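Local structure of phosphoribosylaminoimidazole carboxylase, ATPase subunit (Bacillus anthracis, 4DLK) at residues A[76-81]-A[270-275]; A[191-196]-A[254-259]. The protein probably catalyses the ATP-dependent carboxylation of aminoimidazole ribonucleotide with bicarbonate to give N5-carboxyaminoimidazole ribonucleotide, a step of purine biosynthesis. All coordinates share one frame; numbering follows the deposited sequence.

Contact 1. Residues A[76-81]-A[270-275]; sequences EFENID and APRPHN. With ATP (adenosine-5'-triphosphate), chain G; ATP (adenosine-5'-triphosphate), chain H.
E78 and R272 carry most of the buried surface between these two loops and meet in a salt bridge, with R272 NE 2.7 Å from E78 OE2. The hydrogen bond is nearly straight (172°) and the carboxylate oxygen lies in the guanidinium plane, yet the two flat groups stand almost perpendicular, 89° apart, and OE2 is approached from above the plane of its own carboxylate. The other oxygen, E78 OE1, rests 3.2 Å from P271 CD. R272 extends from CG to NE, which carries the guanidinium past the carbonyl of E76 to the triphosphate of the chain G ATP. There NH2 donates to O2B at 2.8 Å and NH1 to O1B at 3.0 Å, while a second bond from NH1 goes to P273 O. The ribose C4' covers one face of the guanidinium and A270 CB the opposite one. With partners on all three nitrogens, the group is fixed against rotation. H274 NE2 and the backbone N of N275 add further bonds to the same nucleotide. At the seam between the preATP-grasp and ATP-grasp regions, the 270-275 loop thus binds the triphosphate, with E78 of 76-81 supporting its arginine, consistent with a substrate site of the ATP-grasp family.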
loop_
_atom_site.group_PDB
_atom_site.type_symbol
_atom_site.label_atom_id
_atom_site.label_comp_id
_atom_site.label_asym_id
_atom_site.label_seq_id
_atom_site.Cartn_x
_atom_site.Cartn_y
_atom_site.Cartn_z
ATOM N N GLU A 76 -13.756 7.174 11.435
ATOM C CA GLU A 76 -12.984 6.290 12.313
ATOM C C GLU A 76 -13.404 6.559 13.758
ATOM O O GLU A 76 -13.247 5.706 14.625
ATOM C CB GLU A 76 -11.466 6.499 12.160
ATOM C CG GLU A 76 -10.989 7.873 12.607
ATOM C CD GLU A 76 -9.644 7.896 13.312
ATOM O OE1 GLU A 76 -8.737 7.090 12.983
ATOM O OE2 GLU A 76 -9.480 8.771 14.192
ATOM N N PHE A 77 -13.906 7.770 14.000
ATOM C CA PHE A 77 -14.432 8.170 15.298
ATOM C C PHE A 77 -15.898 7.757 15.357
ATOM O O PHE A 77 -16.700 8.193 14.533
ATOM C CB PHE A 77 -14.290 9.684 15.477
ATOM C CG PHE A 77 -14.996 10.229 16.696
ATOM C CD1 PHE A 77 -16.250 10.824 16.581
ATOM C CD2 PHE A 77 -14.408 10.149 17.953
ATOM C CE1 PHE A 77 -16.902 11.329 17.699
ATOM C CE2 PHE A 77 -15.056 10.652 19.076
ATOM C CZ PHE A 77 -16.300 11.249 18.950
ATOM N N GLU A 78 -16.234 6.924 16.337
ATOM C CA GLU A 78 -17.546 6.278 16.397
ATOM C C GLU A 78 -18.580 7.035 17.226
ATOM O O GLU A 78 -19.783 6.832 17.045
ATOM C CB GLU A 78 -17.407 4.860 16.957
ATOM C CG GLU A 78 -16.624 3.911 16.069
ATOM C CD GLU A 78 -15.906 2.848 16.871
ATOM O OE1 GLU A 78 -16.423 1.722 16.964
ATOM O OE2 GLU A 78 -14.828 3.143 17.430
ATOM N N ASN A 79 -18.116 7.899 18.125
ATOM C CA ASN A 79 -18.993 8.539 19.103
ATOM C C ASN A 79 -19.702 9.780 18.558
ATOM O O ASN A 79 -19.831 10.785 19.253
ATOM C CB ASN A 79 -18.206 8.869 20.383
ATOM C CG ASN A 79 -19.095 9.006 21.606
ATOM O OD1 ASN A 79 -20.253 8.599 21.598
ATOM N ND2 ASN A 79 -18.547 9.586 22.674
ATOM N N ILE A 80 -20.143 9.706 17.304
ATOM C CA ILE A 80 -20.917 10.780 16.684
ATOM C C ILE A 80 -22.342 10.760 17.254
ATOM O O ILE A 80 -22.980 9.713 17.306
ATOM C CB ILE A 80 -20.952 10.630 15.141
ATOM C CG1 ILE A 80 -19.534 10.437 14.588
ATOM C CG2 ILE A 80 -21.608 11.846 14.491
ATOM C CD1 ILE A 80 -19.476 9.840 13.195
ATOM N N ASP A 81 -22.847 11.908 17.692
ATOM C CA ASP A 81 -24.178 11.922 18.299
ATOM C C ASP A 81 -25.324 11.788 17.281
ATOM O O ASP A 81 -25.119 11.868 16.062
ATOM C CB ASP A 81 -24.372 13.118 19.243
ATOM C CG ASP A 81 -24.275 14.458 18.541
ATOM O OD1 ASP A 81 -23.813 15.420 19.191
ATOM O OD2 ASP A 81 -24.669 14.566 17.360
ATOM N N ALA A 270 -16.720 -3.796 16.290
ATOM C CA ALA A 270 -16.317 -2.446 15.910
ATOM C C ALA A 270 -16.676 -2.185 14.443
ATOM O O ALA A 270 -16.182 -2.883 13.552
ATOM C CB ALA A 270 -14.827 -2.237 16.174
ATOM N N PRO A 271 -17.552 -1.188 14.184
ATOM C CA PRO A 271 -17.985 -0.858 12.823
ATOM C C PRO A 271 -16.988 0.053 12.084
ATOM O O PRO A 271 -17.339 1.160 11.661
ATOM C CB PRO A 271 -19.323 -0.142 13.057
ATOM C CG PRO A 271 -19.124 0.547 14.366
ATOM C CD PRO A 271 -18.212 -0.327 15.187
ATOM N N ARG A 272 -15.758 -0.436 11.933
ATOM C CA ARG A 272 -14.636 0.321 11.371
ATOM C C ARG A 272 -13.442 -0.625 11.213
ATOM O O ARG A 272 -13.421 -1.700 11.816
ATOM C CB ARG A 272 -14.228 1.474 12.310
ATOM C CG ARG A 272 -13.950 1.031 13.746
ATOM C CD ARG A 272 -13.126 2.060 14.511
ATOM N NE ARG A 272 -13.038 1.753 15.940
ATOM C CZ ARG A 272 -12.152 0.923 16.485
ATOM N NH1 ARG A 272 -11.269 0.279 15.722
ATOM N NH2 ARG A 272 -12.153 0.727 17.800
ATOM N N PRO A 273 -12.429 -0.219 10.428
ATOM C CA PRO A 273 -11.172 -0.954 10.500
ATOM C C PRO A 273 -10.682 -0.971 11.944
ATOM O O PRO A 273 -10.993 -0.060 12.721
ATOM C CB PRO A 273 -10.240 -0.135 9.608
ATOM C CG PRO A 273 -11.158 0.469 8.598
ATOM C CD PRO A 273 -12.404 0.814 9.376
ATOM N N HIS A 274 -9.934 -2.013 12.285
ATOM C CA HIS A 274 -9.582 -2.337 13.662
ATOM C C HIS A 274 -8.120 -2.689 13.745
ATOM O O HIS A 274 -7.546 -3.182 12.777
ATOM C CB HIS A 274 -10.443 -3.521 14.100
ATOM C CG HIS A 274 -10.345 -3.851 15.563
ATOM N ND1 HIS A 274 -9.547 -4.827 16.031
ATOM C CD2 HIS A 274 -10.988 -3.302 16.673
ATOM C CE1 HIS A 274 -9.652 -4.890 17.372
ATOM N NE2 HIS A 274 -10.542 -3.961 17.762
ATOM N N ASN A 275 -7.510 -2.449 14.907
ATOM C CA ASN A 275 -6.085 -2.751 15.162
ATOM C C ASN A 275 -5.708 -4.201 14.828
ATOM O O ASN A 275 -4.622 -4.458 14.318
ATOM C CB ASN A 275 -5.763 -2.464 16.636
ATOM C CG ASN A 275 -4.273 -2.246 16.910
ATOM O OD1 ASN A 275 -3.921 -1.745 17.976
ATOM N ND2 ASN A 275 -3.400 -2.617 15.971
HETATM P PG ATP G . -8.710 -2.985 20.560
HETATM O O1G ATP G . -8.648 -1.750 21.435
HETATM O O2G ATP G . -7.572 -3.958 20.758
HETATM O O3G ATP G . -10.067 -3.654 20.494
HETATM P PB ATP G . -8.944 -1.022 18.514
HETATM O O1B ATP G . -8.888 -0.971 16.999
HETATM O O2B ATP G . -10.249 -0.703 19.222
HETATM O O3B ATP G . -8.433 -2.453 19.045
HETATM P PA ATP G . -7.242 1.263 18.330
HETATM O O1A ATP G . -6.551 0.875 17.046
HETATM O O2A ATP G . -6.516 2.063 19.385
HETATM O O3A ATP G . -7.811 -0.044 19.099
HETATM O "O5'" ATP G . -8.593 2.030 17.949
HETATM C "C5'" ATP G . -8.554 3.329 17.376
HETATM C "C4'" ATP G . -9.982 3.821 17.505
HETATM O "O4'" ATP G . -10.321 3.973 18.885
HETATM C "C3'" ATP G . -10.193 5.161 16.829
HETATM O "O3'" ATP G . -11.379 5.015 16.039
HETATM C "C2'" ATP G . -10.412 6.132 17.973
HETATM O "O2'" ATP G . -11.325 7.172 17.602
HETATM C "C1'" ATP G . -10.993 5.222 19.054
HETATM N N9 ATP G . -10.844 5.739 20.442
HETATM C C8 ATP G . -9.807 6.451 20.942
HETATM N N7 ATP G . -10.013 6.756 22.251
HETATM C C5 ATP G . -11.201 6.233 22.610
HETATM C C6 ATP G . -12.025 6.185 23.845
HETATM N N6 ATP G . -11.591 6.781 24.981
HETATM N N1 ATP G . -13.214 5.530 23.798
HETATM C C2 ATP G . -13.655 4.936 22.669
HETATM N N3 ATP G . -12.958 4.941 21.512
HETATM C C4 ATP G . -11.747 5.559 21.416
HETATM P PG ATP H . -3.950 9.956 23.220
HETATM O O1G ATP H . -5.286 9.456 23.701
HETATM O O2G ATP H . -3.647 11.356 23.708
HETATM O O3G ATP H . -2.802 8.988 23.402
HETATM P PB ATP H . -4.213 8.891 20.568
HETATM O O1B ATP H . -3.103 9.011 19.555
HETATM O O2B ATP H . -4.337 7.611 21.349
HETATM O O3B ATP H . -4.117 10.131 21.617
HETATM P PA ATP H . -7.074 8.753 20.269
HETATM O O1A ATP H . -7.010 8.104 21.630
HETATM O O2A ATP H . -7.774 8.003 19.161
HETATM O O3A ATP H . -5.593 9.177 19.768
HETATM O "O5'" ATP H . -7.811 10.181 20.407
HETATM C "C5'" ATP H . -7.318 11.190 21.290
HETATM C "C4'" ATP H . -8.358 11.505 22.359
HETATM O "O4'" ATP H . -9.640 11.740 21.764
HETATM C "C3'" ATP H . -8.558 10.362 23.344
HETATM O "O3'" ATP H . -7.696 10.487 24.480
HETATM C "C2'" ATP H . -10.026 10.441 23.717
HETATM O "O2'" ATP H . -10.215 11.267 24.872
HETATM C "C1'" ATP H . -10.686 11.121 22.528
HETATM N N9 ATP H . -11.434 10.126 21.708
HETATM C C8 ATP H . -11.047 9.620 20.516
HETATM N N7 ATP H . -11.962 8.737 20.032
HETATM C C5 ATP H . -12.969 8.670 20.926
HETATM C C6 ATP H . -14.258 7.934 21.044
HETATM N N6 ATP H . -14.666 7.066 20.082
HETATM N N1 ATP H . -15.014 8.156 22.147
HETATM C C2 ATP H . -14.627 9.011 23.117
HETATM N N3 ATP H . -13.475 9.708 23.074
HETATM C C4 ATP H . -12.617 9.587 22.028
#

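Contact 2. Residues A[191-196]-A[254-259]; sequences VSVIVI and VEMFAT. With CA (calcium ion), chain D; ATP (adenosine-5'-triphosphate), chain F; ATP (adenosine-5'-triphosphate), chain G.
V191 and M256 face each other as an antiparallel hydrogen-bonded pair, their backbones joined by V191 N to M256 O at 3.0 Å and M256 N to V191 O at 2.7 Å. V193 and V254 form the next such pair. The tight side of this strand pair is the face bearing V191, V193, V254 and M256. The M256 chain turns at its last torsion (chi3 -70°), laying the CE methyl across the neighbouring strand, 3.6 Å from V193 CG2 and 3.8 Å from V191 CG2. Packing thins toward the ends, where V191 CG2 and A258 CB are 4.4 Å apart. On the other face S192 and E255 barely touch across the strands, S192 CB and E255 CG being 4.1 Å apart, and this side is turned to the metal. S192 OG is hydrogen-bonded to S276 OG and N211 ND2. E255 extends beyond CG to grip a calcium ion with both carboxylate oxygens, OE1 at 2.5 Å and OE2 at 2.6 Å. Three waters, one of them distant, an oxygen from each of two ATP molecules and E268 complete its coordination. Backbone hydrogen bonds thus hold the strands together and apolar contacts seal one face, while the other presents a bidentate carboxylate whose charge the calcium probably offsets.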
loop_
_atom_site.group_PDB
_atom_site.type_symbol
_atom_site.label_atom_id
_atom_site.label_comp_id
_atom_site.label_asym_id
_atom_site.label_seq_id
_atom_site.Cartn_x
_atom_site.Cartn_y
_atom_site.Cartn_z
ATOM N N VAL A 191 -9.824 -14.126 19.598
ATOM C CA VAL A 191 -9.654 -14.076 18.149
ATOM C C VAL A 191 -10.548 -13.003 17.551
ATOM O O VAL A 191 -11.496 -12.546 18.200
ATOM C CB VAL A 191 -9.939 -15.447 17.469
ATOM C CG1 VAL A 191 -8.943 -16.501 17.933
ATOM C CG2 VAL A 191 -11.370 -15.910 17.721
ATOM N N SER A 192 -10.243 -12.591 16.325
ATOM C CA SER A 192 -11.070 -11.607 15.643
ATOM C C SER A 192 -11.149 -11.876 14.155
ATOM O O SER A 192 -10.246 -12.483 13.558
ATOM C CB SER A 192 -10.585 -10.177 15.908
ATOM O OG SER A 192 -9.374 -9.910 15.224
ATOM N N VAL A 193 -12.255 -11.443 13.568
ATOM C CA VAL A 193 -12.437 -11.525 12.139
ATOM C C VAL A 193 -12.916 -10.178 11.622
ATOM O O VAL A 193 -13.856 -9.578 12.168
ATOM C CB VAL A 193 -13.447 -12.632 11.756
ATOM C CG1 VAL A 193 -13.697 -12.637 10.258
ATOM C CG2 VAL A 193 -12.927 -13.994 12.191
ATOM N N ILE A 194 -12.252 -9.706 10.577
ATOM C CA ILE A 194 -12.682 -8.507 9.884
ATOM C C ILE A 194 -13.586 -8.955 8.744
ATOM O O ILE A 194 -13.186 -9.783 7.921
ATOM C CB ILE A 194 -11.493 -7.715 9.296
ATOM C CG1 ILE A 194 -10.364 -7.499 10.329
ATOM C CG2 ILE A 194 -11.975 -6.420 8.648
ATOM C CD1 ILE A 194 -10.690 -6.620 11.517
ATOM N N VAL A 195 -14.802 -8.413 8.701
ATOM C CA VAL A 195 -15.721 -8.709 7.608
ATOM C C VAL A 195 -16.108 -7.442 6.849
ATOM O O VAL A 195 -16.306 -6.378 7.440
ATOM C CB VAL A 195 -16.956 -9.525 8.072
ATOM C CG1 VAL A 195 -17.683 -8.825 9.211
ATOM C CG2 VAL A 195 -17.896 -9.801 6.904
ATOM N N ILE A 196 -16.191 -7.574 5.528
ATOM C CA ILE A 196 -16.469 -6.460 4.631
ATOM C C ILE A 196 -17.772 -6.697 3.871
ATOM O O ILE A 196 -17.984 -7.784 3.322
ATOM C CB ILE A 196 -15.335 -6.306 3.586
ATOM C CG1 ILE A 196 -13.936 -6.331 4.253
ATOM C CG2 ILE A 196 -15.566 -5.075 2.711
ATOM C CD1 ILE A 196 -13.667 -5.199 5.234
ATOM N N VAL A 254 -15.062 -8.227 14.293
ATOM C CA VAL A 254 -15.779 -9.080 15.236
ATOM C C VAL A 254 -14.775 -9.751 16.173
ATOM O O VAL A 254 -14.004 -10.626 15.747
ATOM C CB VAL A 254 -16.617 -10.163 14.522
ATOM C CG1 VAL A 254 -17.423 -10.956 15.540
ATOM C CG2 VAL A 254 -17.525 -9.538 13.456
ATOM N N GLU A 255 -14.783 -9.339 17.440
ATOM C CA GLU A 255 -13.864 -9.912 18.429
ATOM C C GLU A 255 -14.562 -11.023 19.205
ATOM O O GLU A 255 -15.726 -10.889 19.598
ATOM C CB GLU A 255 -13.314 -8.825 19.363
ATOM C CG GLU A 255 -12.473 -7.771 18.642
ATOM C CD GLU A 255 -11.974 -6.687 19.582
ATOM O OE1 GLU A 255 -12.601 -5.609 19.646
ATOM O OE2 GLU A 255 -10.960 -6.908 20.283
ATOM N N MET A 256 -13.854 -12.131 19.394
ATOM C CA MET A 256 -14.460 -13.361 19.894
ATOM C C MET A 256 -13.598 -14.046 20.949
ATOM O O MET A 256 -12.397 -13.778 21.049
ATOM C CB MET A 256 -14.701 -14.330 18.737
ATOM C CG MET A 256 -15.695 -13.834 17.696
ATOM S SD MET A 256 -15.646 -14.806 16.180
ATOM C CE MET A 256 -14.056 -14.290 15.544
ATOM N N PHE A 257 -14.236 -14.903 21.746
ATOM C CA PHE A 257 -13.557 -15.814 22.648
ATOM C C PHE A 257 -13.675 -17.220 22.066
ATOM O O PHE A 257 -14.761 -17.635 21.636
ATOM C CB PHE A 257 -14.198 -15.814 24.045
ATOM C CG PHE A 257 -14.210 -14.476 24.731
ATOM C CD1 PHE A 257 -15.345 -14.053 25.416
ATOM C CD2 PHE A 257 -13.092 -13.643 24.713
ATOM C CE1 PHE A 257 -15.365 -12.824 26.068
ATOM C CE2 PHE A 257 -13.111 -12.415 25.355
ATOM C CZ PHE A 257 -14.245 -12.006 26.037
ATOM N N ALA A 258 -12.562 -17.946 22.060
ATOM C CA ALA A 258 -12.536 -19.321 21.576
ATOM C C ALA A 258 -12.128 -20.262 22.709
ATOM O O ALA A 258 -11.082 -20.078 23.328
ATOM C CB ALA A 258 -11.585 -19.453 20.394
ATOM N N THR A 259 -12.967 -21.254 22.993
ATOM C CA THR A 259 -12.693 -22.167 24.105
ATOM C C THR A 259 -11.953 -23.419 23.640
ATOM O O THR A 259 -11.955 -23.745 22.454
ATOM C CB THR A 259 -13.974 -22.593 24.848
ATOM O OG1 THR A 259 -14.744 -23.472 24.015
ATOM C CG2 THR A 259 -14.807 -21.373 25.261
HETATM CA CA CA D . -11.580 -4.868 21.836
HETATM P PG ATP F . -10.416 -2.701 24.508
HETATM O O1G ATP F . -11.486 -3.226 23.576
HETATM O O2G ATP F . -9.139 -3.520 24.451
HETATM O O3G ATP F . -10.205 -1.210 24.419
HETATM P PB ATP F . -12.453 -3.244 26.500
HETATM O O1B ATP F . -12.453 -3.152 27.995
HETATM O O2B ATP F . -13.463 -2.490 25.677
HETATM O O3B ATP F . -10.946 -2.875 26.027
HETATM P PA ATP F . -13.400 -5.967 26.574
HETATM O O1A ATP F . -13.319 -7.056 25.541
HETATM O O2A ATP F . -14.746 -5.425 26.981
HETATM O O3A ATP F . -12.454 -4.786 26.042
HETATM O "O5'" ATP F . -12.664 -6.524 27.896
HETATM C "C5'" ATP F . -11.238 -6.550 27.980
HETATM C "C4'" ATP F . -10.726 -7.936 28.347
HETATM O "O4'" ATP F . -11.434 -8.449 29.483
HETATM C "C3'" ATP F . -10.940 -8.955 27.237
HETATM O "O3'" ATP F . -9.850 -8.991 26.311
HETATM C "C2'" ATP F . -11.082 -10.267 27.981
HETATM O "O2'" ATP F . -9.801 -10.878 28.174
HETATM C "C1'" ATP F . -11.617 -9.864 29.340
HETATM N N9 ATP F . -13.056 -10.203 29.372
HETATM C C8 ATP F . -14.073 -9.365 29.080
HETATM N N7 ATP F . -15.268 -9.989 29.199
HETATM C C5 ATP F . -15.027 -11.256 29.573
HETATM C C6 ATP F . -15.847 -12.451 29.876
HETATM N N6 ATP F . -17.200 -12.401 29.800
HETATM N N1 ATP F . -15.196 -13.591 30.225
HETATM C C2 ATP F . -13.847 -13.655 30.304
HETATM N N3 ATP F . -13.045 -12.604 30.047
HETATM C C4 ATP F . -13.564 -11.399 29.681
HETATM P PG ATP G . -8.710 -2.985 20.560
HETATM O O1G ATP G . -8.648 -1.750 21.435
HETATM O O2G ATP G . -7.572 -3.958 20.758
HETATM O O3G ATP G . -10.067 -3.654 20.494
HETATM P PB ATP G . -8.944 -1.022 18.514
HETATM O O1B ATP G . -8.888 -0.971 16.999
HETATM O O2B ATP G . -10.249 -0.703 19.222
HETATM O O3B ATP G . -8.433 -2.453 19.045
HETATM P PA ATP G . -7.242 1.263 18.330
HETATM O O1A ATP G . -6.551 0.875 17.046
HETATM O O2A ATP G . -6.516 2.063 19.385
HETATM O O3A ATP G . -7.811 -0.044 19.099
HETATM O "O5'" ATP G . -8.593 2.030 17.949
HETATM C "C5'" ATP G . -8.554 3.329 17.376
HETATM C "C4'" ATP G . -9.982 3.821 17.505
HETATM O "O4'" ATP G . -10.321 3.973 18.885
HETATM C "C3'" ATP G . -10.193 5.161 16.829
HETATM O "O3'" ATP G . -11.379 5.015 16.039
HETATM C "C2'" ATP G . -10.412 6.132 17.973
HETATM O "O2'" ATP G . -11.325 7.172 17.602
HETATM C "C1'" ATP G . -10.993 5.222 19.054
HETATM N N9 ATP G . -10.844 5.739 20.442
HETATM C C8 ATP G . -9.807 6.451 20.942
HETATM N N7 ATP G . -10.013 6.756 22.251
HETATM C C5 ATP G . -11.201 6.233 22.610
HETATM C C6 ATP G . -12.025 6.185 23.845
HETATM N N6 ATP G . -11.591 6.781 24.981
HETATM N N1 ATP G . -13.214 5.530 23.798
HETATM C C2 ATP G . -13.655 4.936 22.669
HETATM N N3 ATP G . -12.958 4.941 21.512
HETATM C C4 ATP G . -11.747 5.559 21.416
HETATM O O HOH W 1 -12.107 -6.948 23.146
HETATM O O HOH W 2 -9.583 -5.866 23.016
HETATM O O HOH W 3 -12.726 -2.591 20.549
#

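The centres of contacts 1 and 2 lie about 16 Å apart. Along the chain, both strands of contact 2 fall between the two loops of contact 1: 76-81 follows strand 72-75 of the parallel sheet, then come strands 189-197 and 250-258. Last, the loop segment 270-275 leaves strand 264-270, the edge neighbour of 250-258 in the large antiparallel sheet. That sheet therefore leads directly from the metal-binding strand to the anion-binding loop. The two contacts touch where H274 NE2 approaches E255 OE1 at 3.2 Å. Contact 1 joins the preATP-grasp and ATP-grasp regions, while contact 2 lies within the ATP-grasp region, and both border the same chain G ATP.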